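Local coordinates for protein FMN reductase (NADPH) (Bacillus subtilis, PDB 3N2S) that uses NADPH as reductant in an FMN reductase reaction and also reduces nitroaromatic compounds, quinones and azo dyes, at residues A[27-35]-A[117-128]; A[198-209]-A[217-225]. All blocks are in the same frame, centred on the assembly; numbering follows the deposited sequence.

Contact 1 of 2, residues A[27-35]-A[117-128]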
loop_
_atom_site.group_PDB
_atom_site.type_symbol
_atom_site.label_atom_id
_atom_site.label_comp_id
_atom_site.label_asym_id
_atom_site.label_seq_id
_atom_site.Cartn_x
_atom_site.Cartn_y
_atom_site.Cartn_z
ATOM N N ILE A 27 -18.919 -7.979 -5.187
ATOM C CA ILE A 27 -17.674 -7.835 -5.972
ATOM C C ILE A 27 -17.605 -6.414 -6.536
ATOM O O ILE A 27 -16.557 -5.761 -6.458
ATOM C CB ILE A 27 -17.566 -8.926 -7.088
ATOM C CG1 ILE A 27 -17.366 -10.340 -6.462
ATOM C CG2 ILE A 27 -16.445 -8.591 -8.111
ATOM C CD1 ILE A 27 -17.631 -11.517 -7.402
ATOM N N ASP A 28 -18.737 -5.939 -7.105
ATOM C CA ASP A 28 -18.806 -4.585 -7.639
ATOM C C ASP A 28 -18.457 -3.526 -6.579
ATOM O O ASP A 28 -17.632 -2.653 -6.847
ATOM C CB ASP A 28 -20.184 -4.309 -8.259
ATOM C CG ASP A 28 -20.234 -2.965 -8.927
ATOM O OD1 ASP A 28 -19.631 -2.825 -10.002
ATOM O OD2 ASP A 28 -20.822 -2.036 -8.336
ATOM N N THR A 29 -19.050 -3.636 -5.383
ATOM C CA THR A 29 -18.835 -2.710 -4.260
ATOM C C THR A 29 -17.355 -2.748 -3.818
ATOM O O THR A 29 -16.764 -1.692 -3.614
ATOM C CB THR A 29 -19.816 -3.035 -3.127
ATOM O OG1 THR A 29 -21.138 -2.820 -3.604
ATOM C CG2 THR A 29 -19.592 -2.200 -1.882
ATOM N N LEU A 30 -16.773 -3.961 -3.715
ATOM C CA LEU A 30 -15.371 -4.160 -3.332
ATOM C C LEU A 30 -14.411 -3.494 -4.324
ATOM O O LEU A 30 -13.491 -2.790 -3.903
ATOM C CB LEU A 30 -15.057 -5.657 -3.188
ATOM C CG LEU A 30 -15.698 -6.372 -2.002
ATOM C CD1 LEU A 30 -15.383 -7.832 -2.026
ATOM C CD2 LEU A 30 -15.297 -5.740 -0.687
ATOM N N VAL A 31 -14.653 -3.682 -5.632
ATOM C CA VAL A 31 -13.845 -3.085 -6.700
ATOM C C VAL A 31 -13.951 -1.544 -6.671
ATOM O O VAL A 31 -12.926 -0.864 -6.678
ATOM C CB VAL A 31 -14.155 -3.693 -8.095
ATOM C CG1 VAL A 31 -13.445 -2.917 -9.212
ATOM C CG2 VAL A 31 -13.778 -5.177 -8.142
ATOM N N LYS A 32 -15.173 -1.003 -6.611
ATOM C CA LYS A 32 -15.391 0.457 -6.524
ATOM C C LYS A 32 -14.707 1.043 -5.280
ATOM O O LYS A 32 -14.137 2.132 -5.350
ATOM C CB LYS A 32 -16.901 0.805 -6.507
ATOM C CG LYS A 32 -17.591 0.594 -7.863
ATOM C CD LYS A 32 -19.110 0.783 -7.779
ATOM C CE LYS A 32 -19.563 2.186 -7.450
ATOM N NZ LYS A 32 -20.986 2.215 -7.019
ATOM N N SER A 33 -14.784 0.328 -4.146
ATOM C CA SER A 33 -14.151 0.763 -2.900
ATOM C C SER A 33 -12.640 0.848 -3.072
ATOM O O SER A 33 -12.033 1.847 -2.680
ATOM C CB SER A 33 -14.495 -0.191 -1.762
ATOM O OG SER A 33 -15.876 -0.090 -1.448
ATOM N N ALA A 34 -12.046 -0.179 -3.692
ATOM C CA ALA A 34 -10.613 -0.246 -4.008
ATOM C C ALA A 34 -10.227 0.961 -4.866
ATOM O O ALA A 34 -9.301 1.690 -4.522
ATOM C CB ALA A 34 -10.310 -1.540 -4.766
ATOM N N GLN A 35 -10.987 1.204 -5.969
ATOM C CA GLN A 35 -10.706 2.302 -6.886
ATOM C C GLN A 35 -10.759 3.680 -6.255
ATOM O O GLN A 35 -10.056 4.571 -6.717
ATOM C CB GLN A 35 -11.650 2.251 -8.104
ATOM C CG GLN A 35 -11.432 1.049 -9.009
ATOM C CD GLN A 35 -12.217 1.249 -10.267
ATOM O OE1 GLN A 35 -11.733 1.849 -11.237
ATOM N NE2 GLN A 35 -13.415 0.701 -10.281
ATOM N N ALA A 117 -5.370 0.614 -2.808
ATOM C CA ALA A 117 -6.619 0.056 -3.355
ATOM C C ALA A 117 -7.005 -1.245 -2.599
ATOM O O ALA A 117 -8.179 -1.427 -2.243
ATOM C CB ALA A 117 -6.443 -0.230 -4.846
ATOM N N ALA A 118 -6.023 -2.145 -2.358
ATOM C CA ALA A 118 -6.276 -3.407 -1.659
ATOM C C ALA A 118 -6.773 -3.192 -0.248
ATOM O O ALA A 118 -7.655 -3.929 0.205
ATOM C CB ALA A 118 -5.027 -4.282 -1.651
ATOM N N GLN A 119 -6.179 -2.223 0.464
ATOM C CA GLN A 119 -6.603 -1.958 1.838
ATOM C C GLN A 119 -8.004 -1.347 1.919
ATOM O O GLN A 119 -8.742 -1.668 2.851
ATOM C CB GLN A 119 -5.539 -1.218 2.660
ATOM C CG GLN A 119 -5.854 -1.179 4.168
ATOM C CD GLN A 119 -6.147 -2.502 4.868
ATOM O OE1 GLN A 119 -6.927 -2.554 5.832
ATOM N NE2 GLN A 119 -5.577 -3.604 4.423
ATOM N N ASN A 120 -8.386 -0.537 0.917
ATOM C CA ASN A 120 -9.757 -0.019 0.816
ATOM C C ASN A 120 -10.716 -1.196 0.613
ATOM O O ASN A 120 -11.767 -1.257 1.265
ATOM C CB ASN A 120 -9.888 0.947 -0.356
ATOM C CG ASN A 120 -9.976 2.396 0.058
ATOM O OD1 ASN A 120 -10.197 3.282 -0.762
ATOM N ND2 ASN A 120 -9.797 2.667 1.326
HETATM N N MSE A 121 -10.347 -2.142 -0.279
HETATM C CA MSE A 121 -11.166 -3.344 -0.497
HETATM C C MSE A 121 -11.301 -4.147 0.802
HETATM O O MSE A 121 -12.395 -4.625 1.117
HETATM C CB MSE A 121 -10.582 -4.248 -1.619
HETATM C CG MSE A 121 -11.462 -5.484 -1.864
HETATM SE SE MSE A 121 -10.916 -6.649 -3.291
HETATM C CE MSE A 121 -11.376 -5.499 -4.865
ATOM N N SER A 122 -10.186 -4.294 1.556
ATOM C CA SER A 122 -10.183 -5.071 2.790
ATOM C C SER A 122 -11.140 -4.457 3.825
ATOM O O SER A 122 -11.955 -5.182 4.410
ATOM C CB SER A 122 -8.763 -5.186 3.357
ATOM O OG SER A 122 -7.940 -5.922 2.457
ATOM N N ILE A 123 -11.054 -3.133 4.028
ATOM C CA ILE A 123 -11.933 -2.429 4.993
ATOM C C ILE A 123 -13.399 -2.531 4.544
ATOM O O ILE A 123 -14.285 -2.785 5.375
ATOM C CB ILE A 123 -11.488 -0.975 5.225
ATOM C CG1 ILE A 123 -10.056 -0.898 5.813
ATOM C CG2 ILE A 123 -12.469 -0.213 6.134
ATOM C CD1 ILE A 123 -9.388 0.463 5.331
ATOM N N ALA A 124 -13.651 -2.332 3.244
ATOM C CA ALA A 124 -15.016 -2.463 2.709
ATOM C C ALA A 124 -15.554 -3.877 2.986
ATOM O O ALA A 124 -16.663 -4.000 3.513
ATOM C CB ALA A 124 -15.027 -2.166 1.223
ATOM N N ALA A 125 -14.751 -4.936 2.718
ATOM C CA ALA A 125 -15.177 -6.332 2.949
ATOM C C ALA A 125 -15.467 -6.603 4.422
ATOM O O ALA A 125 -16.531 -7.147 4.757
ATOM C CB ALA A 125 -14.136 -7.310 2.423
ATOM N N GLU A 126 -14.557 -6.164 5.298
ATOM C CA GLU A 126 -14.705 -6.319 6.747
ATOM C C GLU A 126 -15.925 -5.589 7.303
ATOM O O GLU A 126 -16.590 -6.122 8.188
ATOM C CB GLU A 126 -13.409 -5.932 7.473
ATOM C CG GLU A 126 -12.339 -6.970 7.172
ATOM C CD GLU A 126 -10.957 -6.694 7.720
ATOM O OE1 GLU A 126 -10.518 -5.522 7.725
ATOM O OE2 GLU A 126 -10.280 -7.681 8.070
ATOM N N SER A 127 -16.260 -4.404 6.745
ATOM C CA SER A 127 -17.448 -3.641 7.164
ATOM C C SER A 127 -18.759 -4.400 6.823
ATOM O O SER A 127 -19.774 -4.191 7.494
ATOM C CB SER A 127 -17.457 -2.260 6.520
ATOM O OG SER A 127 -17.821 -2.308 5.149
HETATM N N MSE A 128 -18.716 -5.290 5.803
HETATM C CA MSE A 128 -19.866 -6.097 5.365
HETATM C C MSE A 128 -19.994 -7.398 6.168
HETATM O O MSE A 128 -20.909 -8.178 5.920
HETATM C CB MSE A 128 -19.737 -6.451 3.870
HETATM C CG MSE A 128 -19.849 -5.260 2.928
HETATM SE SE MSE A 128 -19.439 -5.843 1.111
HETATM C CE MSE A 128 -18.203 -4.571 0.602
#
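Ala-34 and Ala-117 meet at the closest backbone point between helices 27-35 and 117-127, whose axes pass 7.2 Å apart at 137°. Their methyl side chains let the backbones trade reciprocal CA-H...O contacts, 3.2 Å from Ala-34 CA to Ala-117 O and 3.4 Å from Ala-117 CA to Ala-34 O.

Apolar packing continues from this point along both helices. Leu-30 CB rests 3.8 Å from Met-121 CG, while its CD2 branch reaches across to Ala-125 CB. The selenomethionine Met-121 leaves its helix with CG anti to the backbone N (chi1 -179°), and a bend at chi3 brings CE to the carbonyl of Leu-30, alongside Val-31 CG2 and near Ala-34 CB. Farther along, CE of Met-128 meets Thr-29 CG2 and Leu-30 CD2. Phe-77 of strand 75-82 touches both Leu-30 and Met-121, placing this layer against the sheet.

Among the polar groups, Ser-33 OG donates to Thr-29 O within its own helix at 2.8 Å, from 39° out of the carbonyl plane, while Ser-33 N reaches the same oxygen from the opposite face. Thus tied back, the hydroxyl presents itself to Ala-124 CB at 3.5 Å. With an alanine here, Thr-29 O would lose the hydroxyl's bond and a small gap would probably open against the Ala-124 methyl. Asn-120 OD1 stands 3.0 Å from Ser-33 O, both acceptors and so unbonded; the ND2 of Asn-120 donates a weak bond to Gln-119 OE1 of the second subunit.

No direct hydrogen bond joins the two segments; apolar packing and the CA-H...O pair hold them. The chemistry is that of a close-packed helix pair with alanines at its near point, laid on the sheet of the nitroreductase fold and reaching the dimer interface through Asn-120, whose side chain is about 9 Å from a bound FMN.

Contact 2 of 2, residues A[198-209]-A[217-225]; sequences MNTYDKTISDYY and REETWSDQI
Ser-206 and Thr-220 bring the backbones to a CA-CA distance of 4.6 Å, and the axes of helices 198-209 and 221-225 run at 79°, nearly perpendicular. Asp-202 grips the start of the second helix with both carboxylate oxygens on their syn sides: OD1 accepts from Ser-222 N at 2.9 Å, nearly straight at 171°, and OD2 from Ser-222 OG at 2.6 Å. Thr-220 is the N-cap, its OG1 accepting from Asp-223 N, and a water links that OG1 with Asp-202 OD2. The negative charge would probably be favoured at this helix N terminus. Trp-221 enters as a knob among Met-198, Tyr-201, Asp-202 and Ile-205. Tyr-201 turns its CE2 edge over one indole face in an edge-to-face pair, ring centroids 4.7 Å apart and planes at 59°, while Ile-225 CG2 covers the opposite face. At the far end, Tyr-209 OH donates to Gln-224 OE1 at 2.7 Å; the Tyr-209 side chain is about 7 Å from a bound FMN. Helix 221-229 thus comes back across the side of helix 191-213 where the second subunit is close: Trp-221 NE1 bonds to Tyr-42 O of that subunit, and Met-198 packs on Leu-89 of its helix 84-92.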
loop_
_atom_site.group_PDB
_atom_site.type_symbol
_atom_site.label_atom_id
_atom_site.label_comp_id
_atom_site.label_asym_id
_atom_site.label_seq_id
_atom_site.Cartn_x
_atom_site.Cartn_y
_atom_site.Cartn_z
HETATM N N MSE A 198 11.079 -3.594 22.528
HETATM C CA MSE A 198 11.225 -4.920 21.918
HETATM C C MSE A 198 11.122 -6.046 22.946
HETATM O O MSE A 198 10.533 -7.073 22.635
HETATM C CB MSE A 198 12.492 -5.022 21.067
HETATM C CG MSE A 198 12.486 -4.046 19.865
HETATM SE SE MSE A 198 10.872 -4.170 18.718
HETATM C CE MSE A 198 10.873 -6.144 18.615
ATOM N N ASN A 199 11.653 -5.841 24.169
ATOM C CA ASN A 199 11.542 -6.818 25.258
ATOM C C ASN A 199 10.093 -6.962 25.668
ATOM O O ASN A 199 9.625 -8.084 25.857
ATOM C CB ASN A 199 12.382 -6.394 26.492
ATOM C CG ASN A 199 13.853 -6.715 26.427
ATOM O OD1 ASN A 199 14.400 -7.155 25.413
ATOM N ND2 ASN A 199 14.529 -6.485 27.530
ATOM N N THR A 200 9.386 -5.826 25.824
ATOM C CA THR A 200 7.970 -5.800 26.205
ATOM C C THR A 200 7.150 -6.537 25.131
ATOM O O THR A 200 6.320 -7.370 25.473
ATOM C CB THR A 200 7.486 -4.343 26.371
ATOM O OG1 THR A 200 8.274 -3.724 27.384
ATOM C CG2 THR A 200 6.013 -4.248 26.748
ATOM N N TYR A 201 7.380 -6.209 23.853
ATOM C CA TYR A 201 6.666 -6.853 22.747
ATOM C C TYR A 201 6.938 -8.336 22.669
ATOM O O TYR A 201 5.995 -9.100 22.520
ATOM C CB TYR A 201 6.967 -6.172 21.407
ATOM C CG TYR A 201 6.032 -6.609 20.298
ATOM C CD1 TYR A 201 4.649 -6.600 20.478
ATOM C CD2 TYR A 201 6.524 -6.960 19.050
ATOM C CE1 TYR A 201 3.784 -6.953 19.439
ATOM C CE2 TYR A 201 5.668 -7.285 17.995
ATOM C CZ TYR A 201 4.302 -7.286 18.193
ATOM O OH TYR A 201 3.477 -7.643 17.154
ATOM N N ASP A 202 8.210 -8.754 22.808
ATOM C CA ASP A 202 8.560 -10.174 22.797
ATOM C C ASP A 202 7.840 -10.965 23.905
ATOM O O ASP A 202 7.402 -12.092 23.668
ATOM C CB ASP A 202 10.079 -10.364 22.894
ATOM C CG ASP A 202 10.780 -10.278 21.549
ATOM O OD1 ASP A 202 10.085 -10.353 20.505
ATOM O OD2 ASP A 202 12.019 -10.234 21.536
ATOM N N LYS A 203 7.678 -10.353 25.087
ATOM C CA LYS A 203 6.956 -10.983 26.207
ATOM C C LYS A 203 5.445 -11.050 25.856
ATOM O O LYS A 203 4.820 -12.079 26.089
ATOM C CB LYS A 203 7.189 -10.195 27.508
ATOM C CG LYS A 203 6.583 -10.882 28.736
ATOM C CD LYS A 203 6.647 -9.985 29.968
ATOM C CE LYS A 203 5.925 -10.594 31.146
ATOM N NZ LYS A 203 4.443 -10.616 30.969
ATOM N N THR A 204 4.874 -9.960 25.289
ATOM C CA THR A 204 3.452 -9.922 24.865
ATOM C C THR A 204 3.175 -11.060 23.857
ATOM O O THR A 204 2.170 -11.764 23.958
ATOM C CB THR A 204 3.104 -8.564 24.237
ATOM O OG1 THR A 204 3.234 -7.533 25.206
ATOM C CG2 THR A 204 1.682 -8.522 23.645
ATOM N N ILE A 205 4.079 -11.232 22.884
ATOM C CA ILE A 205 3.904 -12.254 21.847
ATOM C C ILE A 205 4.088 -13.670 22.380
ATOM O O ILE A 205 3.289 -14.552 22.048
ATOM C CB ILE A 205 4.779 -11.911 20.604
ATOM C CG1 ILE A 205 4.329 -10.568 19.946
ATOM C CG2 ILE A 205 4.783 -13.045 19.569
ATOM C CD1 ILE A 205 2.808 -10.411 19.647
ATOM N N SER A 206 5.147 -13.889 23.183
ATOM C CA SER A 206 5.385 -15.202 23.791
ATOM C C SER A 206 4.172 -15.595 24.658
ATOM O O SER A 206 3.642 -16.704 24.488
ATOM C CB SER A 206 6.688 -15.218 24.589
ATOM O OG SER A 206 6.677 -14.317 25.678
ATOM N N ASP A 207 3.657 -14.645 25.487
ATOM C CA ASP A 207 2.452 -14.878 26.310
ATOM C C ASP A 207 1.241 -15.189 25.434
ATOM O O ASP A 207 0.455 -16.084 25.762
ATOM C CB ASP A 207 2.122 -13.671 27.208
ATOM C CG ASP A 207 3.018 -13.420 28.415
ATOM O OD1 ASP A 207 2.860 -12.359 29.049
ATOM O OD2 ASP A 207 3.932 -14.244 28.670
ATOM N N TYR A 208 1.086 -14.450 24.325
ATOM C CA TYR A 208 -0.000 -14.651 23.369
ATOM C C TYR A 208 0.007 -16.093 22.822
ATOM O O TYR A 208 -1.043 -16.751 22.816
ATOM C CB TYR A 208 0.095 -13.627 22.218
ATOM C CG TYR A 208 -0.917 -13.853 21.121
ATOM C CD1 TYR A 208 -2.215 -13.367 21.237
ATOM C CD2 TYR A 208 -0.593 -14.589 19.985
ATOM C CE1 TYR A 208 -3.159 -13.590 20.243
ATOM C CE2 TYR A 208 -1.534 -14.829 18.988
ATOM C CZ TYR A 208 -2.809 -14.314 19.116
ATOM O OH TYR A 208 -3.716 -14.514 18.113
ATOM N N TYR A 209 1.171 -16.570 22.344
ATOM C CA TYR A 209 1.274 -17.938 21.830
ATOM C C TYR A 209 1.036 -18.991 22.900
ATOM O O TYR A 209 0.374 -19.989 22.613
ATOM C CB TYR A 209 2.585 -18.186 21.078
ATOM C CG TYR A 209 2.682 -17.417 19.782
ATOM C CD1 TYR A 209 1.629 -17.411 18.872
ATOM C CD2 TYR A 209 3.834 -16.713 19.451
ATOM C CE1 TYR A 209 1.709 -16.701 17.676
ATOM C CE2 TYR A 209 3.936 -16.018 18.244
ATOM C CZ TYR A 209 2.858 -15.988 17.376
ATOM O OH TYR A 209 2.932 -15.311 16.186
ATOM N N ARG A 217 3.315 -23.605 22.182
ATOM C CA ARG A 217 4.263 -22.684 21.541
ATOM C C ARG A 217 4.542 -21.508 22.470
ATOM O O ARG A 217 3.616 -21.017 23.105
ATOM C CB ARG A 217 3.713 -22.169 20.203
ATOM C CG ARG A 217 3.827 -23.157 19.053
ATOM C CD ARG A 217 4.037 -22.406 17.753
ATOM N NE ARG A 217 3.777 -23.232 16.574
ATOM C CZ ARG A 217 4.696 -23.944 15.928
ATOM N NH1 ARG A 217 5.955 -23.965 16.358
ATOM N NH2 ARG A 217 4.365 -24.638 14.846
ATOM N N GLU A 218 5.806 -21.059 22.550
ATOM C CA GLU A 218 6.206 -19.918 23.388
ATOM C C GLU A 218 7.206 -18.952 22.724
ATOM O O GLU A 218 7.832 -18.143 23.413
ATOM C CB GLU A 218 6.683 -20.386 24.782
ATOM C CG GLU A 218 7.835 -21.383 24.764
ATOM C CD GLU A 218 8.056 -22.166 26.044
ATOM O OE1 GLU A 218 7.295 -21.958 27.017
ATOM O OE2 GLU A 218 8.985 -23.004 26.064
ATOM N N GLU A 219 7.318 -19.002 21.398
ATOM C CA GLU A 219 8.253 -18.154 20.661
ATOM C C GLU A 219 7.957 -16.662 20.791
ATOM O O GLU A 219 6.797 -16.263 20.915
ATOM C CB GLU A 219 8.345 -18.580 19.186
ATOM C CG GLU A 219 7.026 -18.492 18.441
ATOM C CD GLU A 219 7.040 -18.857 16.972
ATOM O OE1 GLU A 219 5.959 -19.212 16.460
ATOM O OE2 GLU A 219 8.110 -18.777 16.330
ATOM N N THR A 220 9.005 -15.852 20.797
ATOM C CA THR A 220 8.912 -14.399 20.870
ATOM C C THR A 220 8.736 -13.881 19.415
ATOM O O THR A 220 8.959 -14.626 18.459
ATOM C CB THR A 220 10.193 -13.815 21.464
ATOM O OG1 THR A 220 11.279 -14.102 20.586
ATOM C CG2 THR A 220 10.480 -14.317 22.906
ATOM N N TRP A 221 8.379 -12.607 19.262
ATOM C CA TRP A 221 8.216 -12.006 17.943
ATOM C C TRP A 221 9.549 -11.947 17.210
ATOM O O TRP A 221 9.616 -12.350 16.059
ATOM C CB TRP A 221 7.630 -10.590 18.071
ATOM C CG TRP A 221 7.335 -9.957 16.750
ATOM C CD1 TRP A 221 6.299 -10.253 15.911
ATOM C CD2 TRP A 221 8.063 -8.889 16.135
ATOM N NE1 TRP A 221 6.327 -9.425 14.814
ATOM C CE2 TRP A 221 7.400 -8.573 14.926
ATOM C CE3 TRP A 221 9.183 -8.131 16.511
ATOM C CZ2 TRP A 221 7.834 -7.550 14.078
ATOM C CZ3 TRP A 221 9.617 -7.121 15.667
ATOM C CH2 TRP A 221 8.930 -6.820 14.475
ATOM N N SER A 222 10.597 -11.437 17.876
ATOM C CA SER A 222 11.924 -11.290 17.267
ATOM C C SER A 222 12.490 -12.641 16.785
ATOM O O SER A 222 13.016 -12.695 15.687
ATOM C CB SER A 222 12.878 -10.571 18.216
ATOM O OG SER A 222 13.024 -11.317 19.407
ATOM N N ASP A 223 12.275 -13.734 17.531
ATOM C CA ASP A 223 12.709 -15.059 17.073
ATOM C C ASP A 223 11.876 -15.547 15.876
ATOM O O ASP A 223 12.450 -16.063 14.932
ATOM C CB ASP A 223 12.669 -16.086 18.203
ATOM C CG ASP A 223 13.835 -15.972 19.183
ATOM O OD1 ASP A 223 14.815 -15.237 18.876
ATOM O OD2 ASP A 223 13.787 -16.636 20.224
ATOM N N GLN A 224 10.550 -15.336 15.900
ATOM C CA GLN A 224 9.642 -15.714 14.813
ATOM C C GLN A 224 9.968 -14.958 13.511
ATOM O O GLN A 224 10.146 -15.600 12.479
ATOM C CB GLN A 224 8.184 -15.455 15.223
ATOM C CG GLN A 224 7.157 -15.991 14.223
ATOM C CD GLN A 224 5.735 -15.694 14.615
ATOM O OE1 GLN A 224 5.408 -14.683 15.238
ATOM N NE2 GLN A 224 4.862 -16.620 14.303
ATOM N N ILE A 225 10.072 -13.616 13.562
ATOM C CA ILE A 225 10.322 -12.826 12.348
ATOM C C ILE A 225 11.644 -13.123 11.677
ATOM O O ILE A 225 11.694 -13.208 10.450
ATOM C CB ILE A 225 9.947 -11.303 12.412
ATOM C CG1 ILE A 225 10.698 -10.550 13.522
ATOM C CG2 ILE A 225 8.436 -11.118 12.534
ATOM C CD1 ILE A 225 11.832 -9.754 13.053
HETATM O O HOH W 1 13.494 -12.880 22.012
#

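From the N terminus, contact 1 forms first: 81 residues, with strands 46-51 and 75-82 among them, separate segment 27-35 of helix 24-35 from segment 117-128 of helix 104-127. This long loop ties two helices against the four-stranded antiparallel sheet of the alpha-beta-alpha sandwich. The chain then adds strands 131-135 and 155-164 before contact 2 closes a short loop, seven residues between 198-209 and 217-225, joining helix 191-213 to helix 221-229. The contacts are in series, neither nested nor crossed. Their centres lie 32 Å apart and their nearest atoms about 14 Å, yet both touch the second subunit of the homodimer.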